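Local coordinates for putative succinylglutamate desuccinylase / aspartoacylase (Shewanella amazonensis, PDB 3FMC), which is probably a zinc-dependent hydrolase, built on a catalytic domain related to the zinc carboxypeptidases, whose substrate is not established, at residues G85-G90 with G244-I249; N76-N81 with V98-E103; V113-H118 with D124-A129; E136-R141 with T157-A162. All coordinates share one frame; numbering follows the deposited sequence.

Contact 1: residues G85-G90 with G244-I249; sequences GEFTLG and GSQERI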
loop_
_atom_site.group_PDB
_atom_site.type_symbol
_atom_site.label_atom_id
_atom_site.label_comp_id
_atom_site.label_asym_id
_atom_site.label_seq_id
_atom_site.Cartn_x
_atom_site.Cartn_y
_atom_site.Cartn_z
ATOM N N GLY C 85 -0.202 -4.668 4.907
ATOM C CA GLY C 85 -1.106 -5.549 5.642
ATOM C C GLY C 85 -0.345 -6.841 5.961
ATOM O O GLY C 85 0.891 -6.837 6.069
ATOM N N GLU C 86 -1.056 -7.954 6.018
ATOM C CA GLU C 86 -0.481 -9.269 6.367
ATOM C C GLU C 86 -0.159 -10.047 5.086
ATOM O O GLU C 86 -0.563 -11.200 4.926
ATOM C CB GLU C 86 -1.501 -10.025 7.182
ATOM C CG GLU C 86 -1.939 -9.211 8.424
ATOM C CD GLU C 86 -3.400 -9.376 8.782
ATOM O OE1 GLU C 86 -3.930 -10.467 8.497
ATOM O OE2 GLU C 86 -4.016 -8.423 9.369
ATOM N N PHE C 87 0.490 -9.373 4.158
ATOM C CA PHE C 87 0.803 -9.894 2.830
ATOM C C PHE C 87 2.095 -9.224 2.362
ATOM O O PHE C 87 2.415 -8.075 2.739
ATOM C CB PHE C 87 -0.350 -9.477 1.896
ATOM C CG PHE C 87 -0.173 -9.841 0.430
ATOM C CD1 PHE C 87 -0.335 -11.173 -0.003
ATOM C CD2 PHE C 87 0.079 -8.824 -0.552
ATOM C CE1 PHE C 87 -0.174 -11.490 -1.353
ATOM C CE2 PHE C 87 0.238 -9.148 -1.908
ATOM C CZ PHE C 87 0.115 -10.472 -2.308
ATOM N N THR C 88 2.839 -9.927 1.545
ATOM C CA THR C 88 4.078 -9.416 0.969
ATOM C C THR C 88 3.697 -8.757 -0.352
ATOM O O THR C 88 3.151 -9.406 -1.252
ATOM C CB THR C 88 5.118 -10.538 0.715
ATOM O OG1 THR C 88 5.292 -11.345 1.889
ATOM C CG2 THR C 88 6.431 -9.950 0.307
ATOM N N LEU C 89 3.964 -7.452 -0.456
ATOM C CA LEU C 89 3.706 -6.670 -1.698
ATOM C C LEU C 89 5.029 -6.768 -2.472
ATOM O O LEU C 89 5.815 -5.823 -2.549
ATOM C CB LEU C 89 3.297 -5.229 -1.350
ATOM C CG LEU C 89 2.820 -4.427 -2.545
ATOM C CD1 LEU C 89 1.412 -4.911 -2.935
ATOM C CD2 LEU C 89 2.822 -2.927 -2.181
ATOM N N GLY C 90 5.239 -7.959 -3.057
ATOM C CA GLY C 90 6.524 -8.368 -3.546
ATOM C C GLY C 90 6.639 -8.565 -5.028
ATOM O O GLY C 90 7.721 -8.887 -5.503
ATOM N N GLY C 244 3.464 -24.298 -6.731
ATOM C CA GLY C 244 2.366 -24.201 -5.771
ATOM C C GLY C 244 2.016 -22.772 -5.439
ATOM O O GLY C 244 2.183 -21.868 -6.265
ATOM N N SER C 245 1.552 -22.592 -4.210
ATOM C CA SER C 245 0.984 -21.342 -3.786
ATOM C C SER C 245 2.036 -20.440 -3.146
ATOM O O SER C 245 3.056 -20.893 -2.624
ATOM C CB SER C 245 -0.196 -21.645 -2.867
ATOM O OG SER C 245 -1.232 -22.293 -3.578
ATOM N N GLN C 246 1.750 -19.136 -3.140
ATOM C CA GLN C 246 2.642 -18.138 -2.552
ATOM C C GLN C 246 2.409 -18.067 -1.059
ATOM O O GLN C 246 1.536 -18.760 -0.503
ATOM C CB GLN C 246 2.312 -16.750 -3.158
ATOM C CG GLN C 246 0.966 -16.203 -2.736
ATOM C CD GLN C 246 0.580 -14.965 -3.552
ATOM O OE1 GLN C 246 1.372 -14.486 -4.347
ATOM N NE2 GLN C 246 -0.663 -14.540 -3.440
ATOM N N GLU C 247 3.191 -17.213 -0.395
ATOM C CA GLU C 247 3.080 -16.929 1.035
ATOM C C GLU C 247 3.040 -18.178 1.916
ATOM O O GLU C 247 2.282 -18.255 2.904
ATOM C CB GLU C 247 1.807 -16.098 1.294
ATOM C CG GLU C 247 1.864 -14.704 0.747
ATOM C CD GLU C 247 2.882 -13.855 1.504
ATOM O OE1 GLU C 247 3.496 -14.344 2.505
ATOM O OE2 GLU C 247 3.040 -12.733 1.137
ATOM N N ARG C 248 3.901 -19.124 1.566
ATOM C CA ARG C 248 3.933 -20.387 2.247
ATOM C C ARG C 248 5.281 -21.057 2.103
ATOM O O ARG C 248 5.945 -20.924 1.070
ATOM C CB ARG C 248 2.891 -21.294 1.624
ATOM C CG ARG C 248 3.087 -21.473 0.174
ATOM C CD ARG C 248 2.163 -22.501 -0.420
ATOM N NE ARG C 248 2.700 -23.849 -0.409
ATOM C CZ ARG C 248 3.526 -24.376 -1.317
ATOM N NH1 ARG C 248 3.996 -23.677 -2.360
ATOM N NH2 ARG C 248 3.879 -25.650 -1.160
ATOM N N ILE C 249 5.660 -21.775 3.160
ATOM C CA ILE C 249 6.870 -22.606 3.192
ATOM C C ILE C 249 6.345 -23.986 3.599
ATOM O O ILE C 249 5.603 -24.092 4.569
ATOM C CB ILE C 249 7.866 -22.150 4.247
ATOM C CG1 ILE C 249 8.455 -20.775 3.850
ATOM C CG2 ILE C 249 9.007 -23.201 4.463
ATOM C CD1 ILE C 249 9.280 -20.743 2.531
#
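Thr88 takes hold of the Glu247 carboxylate with both its backbone NH and its hydroxyl, joining two loops of the catalytic domain of the succinylglutamate desuccinylase/aspartoacylase family. The close-fitting part is centred on a single oxygen. Thr88 N donates to Glu247 OE2 at 2.8 Å, approaching nearly in line with the C-O bond of the carboxylate. Thr88 OG1 donates to the same OE2, also at 2.8 Å, but from the syn side of the carboxylate and 17° out of its plane. A bend at chi2 (-68°) turns the glutamate chain so that OE2 reaches both donors. Threonine suits this place because its hydroxyl sits beside its own backbone N; Lys83 donates to that hydroxyl in turn. The other oxygen, OE1, is held by Ser349 and Ala350 of a second subunit, so the carboxylate also ties across the assembly.

Away from this grip the contact is looser. The ring of Phe87 presents its rim to Gln246, with the amide turned 71° from the ring plane and no bond between them. The amide NE2 finds its acceptor in Glu86 of the second subunit, and Phe87 of that subunit packs against Phe87 here. Gln246 and Glu247 remain partly exposed, whereas Phe87 and Thr88 are buried. At this slacker end, the CE1 edge atom of Phe87 stands 3.7 Å from Gln246 NE2.

Contact 2: residues N76-N81 with V98-E103; sequences NPLGIN and VNWNRE. With SO4 (sulfate ion), chain K.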
loop_
_atom_site.group_PDB
_atom_site.type_symbol
_atom_site.label_atom_id
_atom_site.label_comp_id
_atom_site.label_asym_id
_atom_site.label_seq_id
_atom_site.Cartn_x
_atom_site.Cartn_y
_atom_site.Cartn_z
ATOM N N ASN C 76 15.562 -11.181 -4.406
ATOM C CA ASN C 76 15.057 -9.802 -4.462
ATOM C C ASN C 76 14.705 -9.294 -3.073
ATOM O O ASN C 76 13.531 -9.200 -2.715
ATOM C CB ASN C 76 13.858 -9.759 -5.396
ATOM C CG ASN C 76 13.271 -8.350 -5.548
ATOM O OD1 ASN C 76 13.901 -7.360 -5.163
ATOM N ND2 ASN C 76 12.090 -8.263 -6.134
ATOM N N PRO C 77 15.728 -8.917 -2.279
ATOM C CA PRO C 77 15.401 -8.505 -0.916
ATOM C C PRO C 77 14.429 -7.301 -0.813
ATOM O O PRO C 77 13.604 -7.254 0.104
ATOM C CB PRO C 77 16.789 -8.229 -0.278
ATOM C CG PRO C 77 17.691 -7.994 -1.447
ATOM C CD PRO C 77 17.192 -8.885 -2.534
ATOM N N LEU C 78 14.468 -6.380 -1.781
ATOM C CA LEU C 78 13.590 -5.201 -1.731
ATOM C C LEU C 78 12.131 -5.672 -1.816
ATOM O O LEU C 78 11.268 -5.203 -1.082
ATOM C CB LEU C 78 13.942 -4.218 -2.855
ATOM C CG LEU C 78 13.235 -2.861 -2.859
ATOM C CD1 LEU C 78 13.297 -2.145 -1.586
ATOM C CD2 LEU C 78 13.851 -1.976 -3.964
ATOM N N GLY C 79 11.853 -6.641 -2.673
ATOM C CA GLY C 79 10.480 -7.160 -2.804
ATOM C C GLY C 79 10.107 -8.108 -1.677
ATOM O O GLY C 79 8.969 -8.117 -1.170
ATOM N N ILE C 80 11.061 -8.956 -1.286
ATOM C CA ILE C 80 10.857 -9.924 -0.216
ATOM C C ILE C 80 10.496 -9.252 1.108
ATOM O O ILE C 80 9.633 -9.728 1.834
ATOM C CB ILE C 80 12.135 -10.756 0.018
ATOM C CG1 ILE C 80 12.346 -11.688 -1.169
ATOM C CG2 ILE C 80 12.024 -11.593 1.328
ATOM C CD1 ILE C 80 13.792 -12.224 -1.289
ATOM N N ASN C 81 11.133 -8.107 1.369
ATOM C CA ASN C 81 10.973 -7.431 2.641
ATOM C C ASN C 81 9.786 -6.437 2.705
ATOM O O ASN C 81 9.480 -5.839 3.743
ATOM C CB ASN C 81 12.270 -6.732 2.982
ATOM C CG ASN C 81 13.376 -7.693 3.370
ATOM O OD1 ASN C 81 13.105 -8.764 3.931
ATOM N ND2 ASN C 81 14.621 -7.290 3.129
ATOM N N VAL C 98 5.853 -1.582 -11.803
ATOM C CA VAL C 98 6.520 -2.420 -12.774
ATOM C C VAL C 98 6.933 -3.760 -12.137
ATOM O O VAL C 98 7.668 -3.808 -11.156
ATOM C CB VAL C 98 7.722 -1.760 -13.417
ATOM C CG1 VAL C 98 8.422 -2.762 -14.365
ATOM C CG2 VAL C 98 7.299 -0.427 -14.160
ATOM N N ASN C 99 6.439 -4.827 -12.749
ATOM C CA ASN C 99 6.698 -6.210 -12.322
ATOM C C ASN C 99 8.189 -6.485 -12.354
ATOM O O ASN C 99 8.857 -6.240 -13.358
ATOM C CB ASN C 99 5.883 -7.111 -13.283
ATOM C CG ASN C 99 5.981 -8.622 -12.962
ATOM O OD1 ASN C 99 6.924 -9.086 -12.352
ATOM N ND2 ASN C 99 4.986 -9.375 -13.414
ATOM N N TRP C 100 8.741 -6.990 -11.261
ATOM C CA TRP C 100 10.189 -7.253 -11.204
ATOM C C TRP C 100 10.624 -8.249 -12.292
ATOM O O TRP C 100 11.788 -8.174 -12.766
ATOM C CB TRP C 100 10.573 -7.828 -9.897
ATOM C CG TRP C 100 10.241 -7.004 -8.659
ATOM C CD1 TRP C 100 9.417 -7.374 -7.660
ATOM C CD2 TRP C 100 10.754 -5.717 -8.303
ATOM N NE1 TRP C 100 9.408 -6.433 -6.659
ATOM C CE2 TRP C 100 10.217 -5.398 -7.030
ATOM C CE3 TRP C 100 11.613 -4.810 -8.921
ATOM C CZ2 TRP C 100 10.492 -4.192 -6.377
ATOM C CZ3 TRP C 100 11.875 -3.597 -8.267
ATOM C CH2 TRP C 100 11.325 -3.316 -7.009
ATOM N N ASN C 101 9.685 -9.124 -12.688
ATOM C CA ASN C 101 9.934 -10.130 -13.740
ATOM C C ASN C 101 9.528 -9.657 -15.128
ATOM O O ASN C 101 9.249 -10.455 -16.050
ATOM C CB ASN C 101 9.265 -11.440 -13.331
ATOM C CG ASN C 101 9.726 -12.636 -14.162
ATOM O OD1 ASN C 101 10.915 -12.815 -14.427
ATOM N ND2 ASN C 101 8.766 -13.487 -14.520
ATOM N N ARG C 102 9.462 -8.340 -15.287
ATOM C CA ARG C 102 9.298 -7.734 -16.599
ATOM C C ARG C 102 10.482 -6.793 -16.860
ATOM O O ARG C 102 10.477 -6.060 -17.829
ATOM C CB ARG C 102 7.995 -6.966 -16.704
ATOM C CG ARG C 102 6.798 -7.869 -16.689
ATOM C CD ARG C 102 6.771 -8.875 -17.836
ATOM N NE ARG C 102 5.533 -9.634 -17.675
ATOM C CZ ARG C 102 5.395 -10.706 -16.886
ATOM N NH1 ARG C 102 6.437 -11.275 -16.301
ATOM N NH2 ARG C 102 4.191 -11.253 -16.749
ATOM N N GLU C 103 11.496 -6.839 -15.994
ATOM C CA GLU C 103 12.659 -5.940 -16.097
ATOM C C GLU C 103 13.922 -6.509 -16.743
ATOM O O GLU C 103 14.974 -5.865 -16.779
ATOM C CB GLU C 103 12.971 -5.441 -14.695
ATOM C CG GLU C 103 12.006 -4.371 -14.199
ATOM C CD GLU C 103 12.332 -2.988 -14.706
ATOM O OE1 GLU C 103 12.969 -2.838 -15.797
ATOM O OE2 GLU C 103 11.965 -2.044 -13.981
HETATM S S SO4 K . 4.830 -13.624 -13.993
HETATM O O1 SO4 K . 5.805 -12.516 -13.891
HETATM O O2 SO4 K . 3.655 -13.155 -14.724
HETATM O O3 SO4 K . 4.380 -14.196 -12.687
HETATM O O4 SO4 K . 5.501 -14.722 -14.712
#
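Trp100 lays one face of its indole against Asn76, the N-cap residue of the short helix 77-80. From CB, 4.1 Å from Asn76 ND2, the side chain runs under that nitrogen: CG, CD1, NE1 and the fusion atoms CD2 and CE2 all lie beneath ND2, which hovers 3.1 Å above the ring plane, displaced toward the rim and nearest CD1 at 3.2 Å. The amide stands almost upright on the indole, 85° between planes, and its NH2 donates to Val42 O. Asn76 CG lies anti to the backbone N (chi1 -179°), which lets OD1 accept a weak capping bond from Gly79 N. NE1, next to CD1, is close to ND2 without a bond, both being donors, and approaches Gly79 CA, where a side chain would crowd the ring. At the far tip CH2 meets Leu78 CD2 at 4.2 Å. Replacing the indole by an alanine is likely to open a gap beneath the Asn76 amide and leave Leu78 without its aromatic neighbour.

Asn99 closes an Asx turn with Asn101 N; Asn101 and Arg102 recall the substrate-binding Asn-Arg pair of zinc carboxypeptidases. With Asn99 and Arg91 they bind a sulfate, probably from the crystallisation liquor: Arg102 NH1 reaches sulfate O1 at 2.8 Å, and NH2 reaches O2 at 2.8 Å.

Contact 3: residues V113-H118 with D124-A129; sequences VWYQEH and DTLITA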
loop_
_atom_site.group_PDB
_atom_site.type_symbol
_atom_site.label_atom_id
_atom_site.label_comp_id
_atom_site.label_asym_id
_atom_site.label_seq_id
_atom_site.Cartn_x
_atom_site.Cartn_y
_atom_site.Cartn_z
ATOM N N VAL C 113 23.630 -10.362 -38.290
ATOM C CA VAL C 113 24.940 -9.729 -38.502
ATOM C C VAL C 113 25.991 -10.305 -37.589
ATOM O O VAL C 113 27.102 -10.584 -38.007
ATOM C CB VAL C 113 24.861 -8.165 -38.352
ATOM C CG1 VAL C 113 26.261 -7.515 -38.348
ATOM C CG2 VAL C 113 23.990 -7.584 -39.460
ATOM N N TRP C 114 25.660 -10.512 -36.320
ATOM C CA TRP C 114 26.624 -11.107 -35.401
ATOM C C TRP C 114 27.013 -12.493 -35.930
ATOM O O TRP C 114 28.184 -12.869 -35.925
ATOM C CB TRP C 114 26.021 -11.255 -33.995
ATOM C CG TRP C 114 27.005 -11.693 -32.977
ATOM C CD1 TRP C 114 27.654 -10.885 -32.083
ATOM C CD2 TRP C 114 27.469 -13.042 -32.712
ATOM N NE1 TRP C 114 28.468 -11.639 -31.279
ATOM C CE2 TRP C 114 28.398 -12.957 -31.659
ATOM C CE3 TRP C 114 27.191 -14.310 -33.276
ATOM C CZ2 TRP C 114 29.045 -14.070 -31.140
ATOM C CZ3 TRP C 114 27.836 -15.418 -32.767
ATOM C CH2 TRP C 114 28.764 -15.292 -31.705
ATOM N N TYR C 115 26.005 -13.268 -36.355
ATOM C CA TYR C 115 26.294 -14.603 -36.886
ATOM C C TYR C 115 27.256 -14.537 -38.078
ATOM O O TYR C 115 28.269 -15.248 -38.111
ATOM C CB TYR C 115 25.021 -15.345 -37.265
ATOM C CG TYR C 115 25.331 -16.679 -37.873
ATOM C CD1 TYR C 115 25.721 -17.745 -37.073
ATOM C CD2 TYR C 115 25.256 -16.869 -39.252
ATOM C CE1 TYR C 115 26.037 -18.994 -37.638
ATOM C CE2 TYR C 115 25.573 -18.096 -39.832
ATOM C CZ TYR C 115 25.951 -19.159 -39.017
ATOM O OH TYR C 115 26.244 -20.396 -39.557
ATOM N N GLN C 116 26.942 -13.691 -39.053
ATOM C CA GLN C 116 27.808 -13.567 -40.242
ATOM C C GLN C 116 29.249 -13.251 -39.848
ATOM O O GLN C 116 30.187 -13.853 -40.376
ATOM C CB GLN C 116 27.243 -12.564 -41.261
ATOM C CG GLN C 116 25.918 -13.060 -41.926
ATOM C CD GLN C 116 26.036 -14.464 -42.600
ATOM O OE1 GLN C 116 27.027 -14.777 -43.268
ATOM N NE2 GLN C 116 25.018 -15.293 -42.417
ATOM N N GLU C 117 29.414 -12.365 -38.876
ATOM C CA GLU C 117 30.746 -11.967 -38.398
ATOM C C GLU C 117 31.508 -13.018 -37.605
ATOM O O GLU C 117 32.708 -12.887 -37.412
ATOM C CB GLU C 117 30.625 -10.672 -37.595
ATOM C CG GLU C 117 30.089 -9.528 -38.467
ATOM C CD GLU C 117 29.911 -8.197 -37.756
ATOM O OE1 GLU C 117 29.906 -8.156 -36.499
ATOM O OE2 GLU C 117 29.748 -7.186 -38.492
ATOM N N HIS C 118 30.825 -14.061 -37.133
ATOM C CA HIS C 118 31.488 -15.129 -36.384
ATOM C C HIS C 118 31.322 -16.509 -37.031
ATOM O O HIS C 118 31.801 -17.508 -36.491
ATOM C CB HIS C 118 30.912 -15.192 -34.962
ATOM C CG HIS C 118 31.092 -13.931 -34.186
ATOM N ND1 HIS C 118 30.293 -12.827 -34.379
ATOM C CD2 HIS C 118 31.987 -13.596 -33.223
ATOM C CE1 HIS C 118 30.696 -11.858 -33.565
ATOM N NE2 HIS C 118 31.719 -12.301 -32.852
ATOM N N ASP C 124 32.095 -24.524 -30.755
ATOM C CA ASP C 124 32.470 -24.150 -29.397
ATOM C C ASP C 124 33.027 -22.727 -29.277
ATOM O O ASP C 124 32.763 -22.030 -28.298
ATOM C CB ASP C 124 33.484 -25.132 -28.796
ATOM C CG ASP C 124 32.864 -26.475 -28.398
ATOM O OD1 ASP C 124 31.616 -26.628 -28.402
ATOM O OD2 ASP C 124 33.653 -27.387 -28.050
ATOM N N THR C 125 33.804 -22.292 -30.244
ATOM C CA THR C 125 34.354 -20.952 -30.175
ATOM C C THR C 125 33.271 -19.915 -30.453
ATOM O O THR C 125 33.287 -18.837 -29.867
ATOM C CB THR C 125 35.536 -20.817 -31.164
ATOM O OG1 THR C 125 36.523 -21.786 -30.809
ATOM C CG2 THR C 125 36.145 -19.460 -31.100
ATOM N N LEU C 126 32.344 -20.234 -31.357
ATOM C CA LEU C 126 31.232 -19.340 -31.689
ATOM C C LEU C 126 30.343 -19.153 -30.431
ATOM O O LEU C 126 29.979 -18.037 -30.078
ATOM C CB LEU C 126 30.440 -19.888 -32.879
ATOM C CG LEU C 126 29.334 -19.030 -33.505
ATOM C CD1 LEU C 126 29.056 -19.480 -34.953
ATOM C CD2 LEU C 126 28.061 -19.072 -32.666
ATOM N N ILE C 127 30.082 -20.249 -29.737
ATOM C CA ILE C 127 29.250 -20.280 -28.523
ATOM C C ILE C 127 29.891 -19.477 -27.392
ATOM O O ILE C 127 29.227 -18.695 -26.704
ATOM C CB ILE C 127 28.941 -21.760 -28.099
ATOM C CG1 ILE C 127 28.059 -22.421 -29.154
ATOM C CG2 ILE C 127 28.248 -21.849 -26.700
ATOM C CD1 ILE C 127 27.966 -23.944 -28.940
ATOM N N THR C 128 31.180 -19.662 -27.193
ATOM C CA THR C 128 31.906 -18.912 -26.178
ATOM C C THR C 128 31.841 -17.417 -26.493
ATOM O O THR C 128 31.646 -16.592 -25.598
ATOM C CB THR C 128 33.373 -19.424 -26.093
ATOM O OG1 THR C 128 33.347 -20.779 -25.640
ATOM C CG2 THR C 128 34.220 -18.586 -25.139
ATOM N N ALA C 129 31.980 -17.075 -27.768
ATOM C CA ALA C 129 31.954 -15.674 -28.192
ATOM C C ALA C 129 30.570 -15.051 -27.954
ATOM O O ALA C 129 30.460 -13.882 -27.556
ATOM C CB ALA C 129 32.339 -15.560 -29.660
#
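Trp114 drives the far edge of its indole between Leu126 and Ala129, filling the hollow between these two residues, one turn apart on helix 123-142, which pairs with helix 111-118 in a helical hairpin. The segment axes approach no closer than 11.1 Å, at 137° between their directions, so the large tryptophan suits the wide gap. With CG anti to the backbone N (chi1 -173°) the indole swings out toward the partner helix. Its CH2 comes edge-on to Leu126 O at 3.4 Å, CZ3 lies 3.7 Å from Leu126 CD2, and CZ2 comes edge-on to Ala129 C at 3.7 Å and touches its CB, a methyl small enough to let the ring in. In return Leu126 is the bump from the other helix: its CD2 meets the tryptophan, while CD1 slots between Tyr115 CE1, at 4.1 Å, and His118 O.

His118 covers one face of the indole, ND1 over its centre, and touches Ala129 CB with CD2. Phe130 meets the indole edge-to-face, and Trp114 NE1 is hydrogen-bonded to Thr133. With a serine in place of the tryptophan, the groove would probably stay unfilled and Thr133 would lose that bond. His118 ND1 donates to Trp114 O at 2.6 Å, nearly straight at 170°, with the carbonyl oxygen close to the plane of the histidine ring.

Contact 4: residues E136-R141 with T157-A162; sequences EECARR and TLQSMA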
loop_
_atom_site.group_PDB
_atom_site.type_symbol
_atom_site.label_atom_id
_atom_site.label_comp_id
_atom_site.label_asym_id
_atom_site.label_seq_id
_atom_site.Cartn_x
_atom_site.Cartn_y
_atom_site.Cartn_z
ATOM N N GLU C 136 28.734 -9.082 -21.851
ATOM C CA GLU C 136 29.216 -7.711 -22.037
ATOM C C GLU C 136 28.081 -6.720 -22.227
ATOM O O GLU C 136 28.182 -5.565 -21.803
ATOM C CB GLU C 136 30.201 -7.620 -23.220
ATOM C CG GLU C 136 30.687 -6.160 -23.495
ATOM C CD GLU C 136 31.295 -5.440 -22.261
ATOM O OE1 GLU C 136 31.832 -6.116 -21.352
ATOM O OE2 GLU C 136 31.235 -4.188 -22.218
ATOM N N GLU C 137 27.008 -7.155 -22.893
ATOM C CA GLU C 137 25.853 -6.310 -23.145
ATOM C C GLU C 137 25.125 -5.908 -21.842
ATOM O O GLU C 137 24.579 -4.788 -21.732
ATOM C CB GLU C 137 24.897 -6.979 -24.141
ATOM C CG GLU C 137 25.369 -6.911 -25.586
ATOM C CD GLU C 137 25.430 -5.492 -26.133
ATOM O OE1 GLU C 137 24.388 -4.897 -26.415
ATOM O OE2 GLU C 137 26.536 -4.969 -26.272
ATOM N N CYS C 138 25.133 -6.822 -20.871
ATOM C CA CYS C 138 24.551 -6.569 -19.549
ATOM C C CYS C 138 25.399 -5.493 -18.830
ATOM O O CYS C 138 24.860 -4.582 -18.213
ATOM C CB CYS C 138 24.524 -7.837 -18.696
ATOM S SG CYS C 138 23.297 -9.066 -19.253
ATOM N N ALA C 139 26.724 -5.650 -18.875
ATOM C CA ALA C 139 27.646 -4.694 -18.275
ATOM C C ALA C 139 27.456 -3.326 -18.906
ATOM O O ALA C 139 27.426 -2.325 -18.218
ATOM C CB ALA C 139 29.096 -5.174 -18.435
ATOM N N ARG C 140 27.340 -3.275 -20.224
ATOM C CA ARG C 140 27.169 -2.026 -20.924
ATOM C C ARG C 140 25.870 -1.335 -20.486
ATOM O O ARG C 140 25.813 -0.115 -20.315
ATOM C CB ARG C 140 27.172 -2.297 -22.441
ATOM C CG ARG C 140 26.912 -1.056 -23.295
ATOM C CD ARG C 140 27.152 -1.290 -24.796
ATOM N NE ARG C 140 26.038 -1.957 -25.470
ATOM C CZ ARG C 140 24.904 -1.356 -25.819
ATOM N NH1 ARG C 140 24.690 -0.071 -25.535
ATOM N NH2 ARG C 140 23.962 -2.052 -26.441
ATOM N N ARG C 141 24.823 -2.125 -20.311
ATOM C CA ARG C 141 23.530 -1.606 -19.890
ATOM C C ARG C 141 23.575 -0.897 -18.529
ATOM O O ARG C 141 22.940 0.134 -18.332
ATOM C CB ARG C 141 22.533 -2.771 -19.776
ATOM C CG ARG C 141 21.121 -2.323 -19.633
ATOM C CD ARG C 141 20.618 -1.748 -20.939
ATOM N NE ARG C 141 19.203 -1.554 -20.821
ATOM C CZ ARG C 141 18.381 -1.224 -21.790
ATOM N NH1 ARG C 141 18.826 -0.980 -23.019
ATOM N NH2 ARG C 141 17.105 -1.084 -21.501
ATOM N N THR C 157 21.567 -7.777 -13.239
ATOM C CA THR C 157 22.602 -8.425 -12.403
ATOM C C THR C 157 22.355 -9.945 -12.347
ATOM O O THR C 157 23.294 -10.751 -12.548
ATOM C CB THR C 157 22.686 -7.791 -10.991
ATOM O OG1 THR C 157 22.950 -6.375 -11.143
ATOM C CG2 THR C 157 23.717 -8.484 -10.101
ATOM N N LEU C 158 21.092 -10.339 -12.119
ATOM C CA LEU C 158 20.715 -11.767 -12.151
ATOM C C LEU C 158 20.978 -12.381 -13.512
ATOM O O LEU C 158 21.532 -13.474 -13.613
ATOM C CB LEU C 158 19.225 -11.920 -11.820
ATOM C CG LEU C 158 18.816 -11.512 -10.388
ATOM C CD1 LEU C 158 17.303 -11.485 -10.194
ATOM C CD2 LEU C 158 19.459 -12.425 -9.392
ATOM N N GLN C 159 20.621 -11.634 -14.551
ATOM C CA GLN C 159 20.723 -12.071 -15.937
ATOM C C GLN C 159 22.138 -12.352 -16.343
ATOM O O GLN C 159 22.413 -13.330 -17.032
ATOM C CB GLN C 159 20.067 -11.049 -16.848
ATOM C CG GLN C 159 19.897 -11.525 -18.313
ATOM C CD GLN C 159 19.110 -10.570 -19.133
ATOM O OE1 GLN C 159 18.242 -9.849 -18.609
ATOM N NE2 GLN C 159 19.347 -10.571 -20.458
ATOM N N SER C 160 23.052 -11.468 -15.957
ATOM C CA SER C 160 24.453 -11.646 -16.301
ATOM C C SER C 160 24.966 -12.954 -15.701
ATOM O O SER C 160 25.752 -13.666 -16.354
ATOM C CB SER C 160 25.291 -10.465 -15.820
ATOM O OG SER C 160 26.657 -10.754 -16.036
HETATM N N MSE C 161 24.538 -13.284 -14.478
HETATM C CA MSE C 161 24.914 -14.574 -13.872
HETATM C C MSE C 161 24.288 -15.746 -14.646
HETATM O O MSE C 161 24.975 -16.743 -14.944
HETATM C CB MSE C 161 24.525 -14.651 -12.401
HETATM C CG MSE C 161 25.387 -13.717 -11.485
HETATM SE SE MSE C 161 25.061 -14.112 -9.661
HETATM C CE MSE C 161 23.173 -13.325 -9.534
ATOM N N ALA C 162 23.011 -15.599 -14.994
ATOM C CA ALA C 162 22.250 -16.643 -15.698
ATOM C C ALA C 162 22.877 -16.953 -17.068
ATOM O O ALA C 162 22.951 -18.089 -17.468
ATOM C CB ALA C 162 20.806 -16.193 -15.897
#
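Cys138 faces Ser160 where helix 123-142 passes close to helix 150-163, and their CA atoms are just 6.0 Å apart. Two helices can come this near only where the side chains between them are small, and cysteine and serine both fit.

The segment 136-141 begins with Glu136 on the exposed side, its CB pointing away from the other helix and its carbonyl oxygen taking the backbone NH of Arg140. Glu137 also leaves the interface. It reaches along the helix to Arg140, which grips it side-on in a salt bridge: NH2 to OE1 at 2.9 Å, and NE to OE2 at 3.2 Å. Both arms lie close to the guanidinium plane. Three residues apart, the glutamate and arginine lie on the same side of the helix, so the two long side chains can pair along its surface.

Cys138 then turns inward. Its CB packs 4.0 Å from Ser160 CB, and with SG beside the backbone N and anti to the carbonyl carbon (chi1 -71°) the sulfur leans over the start of the serine, 4.1 Å from Ser160 N, and grazes Gln159 CG. No hydrogen bond crosses here. Ala139 and Arg140 follow on the outside, and Arg141 sends NE to His152 at the start of the partner helix.

Gln159, buried, spends its amide on Leu105 N and on His163, and also packs against Ala213 of helix 210-227. Helix 150-163 also lies on the strands: Leu158 touches Tyr37 and Gln39 of strand 36-40 and Leu22 of strand 19-27, while selenomethionine Met161 rests on Tyr37 and Val24.

Contacts 1 and 2 adjoin, with centres about 13 Å apart: Gly90 O lies 3.1 Å from Trp100 CD1, and the methyl of Thr88 packs on the carbonyls of Gly79 and Ile80. Both border what may be the zinc site, left vacant here, formed by His43, Glu46 and His172. Gln246 of contact 1 touches those residues, and Asn99 of contact 2 is hydrogen-bonded to His43, close to the bound sulfate. Contacts 3 and 4 share helix 123-142, with centres about 18 Å apart. Contact 4 comes within about 5 Å of contact 2 at the nearest atoms, whereas contact 3 is remote, its centre about 43 Å from that of contact 1, on the opposite side of the chain's centre.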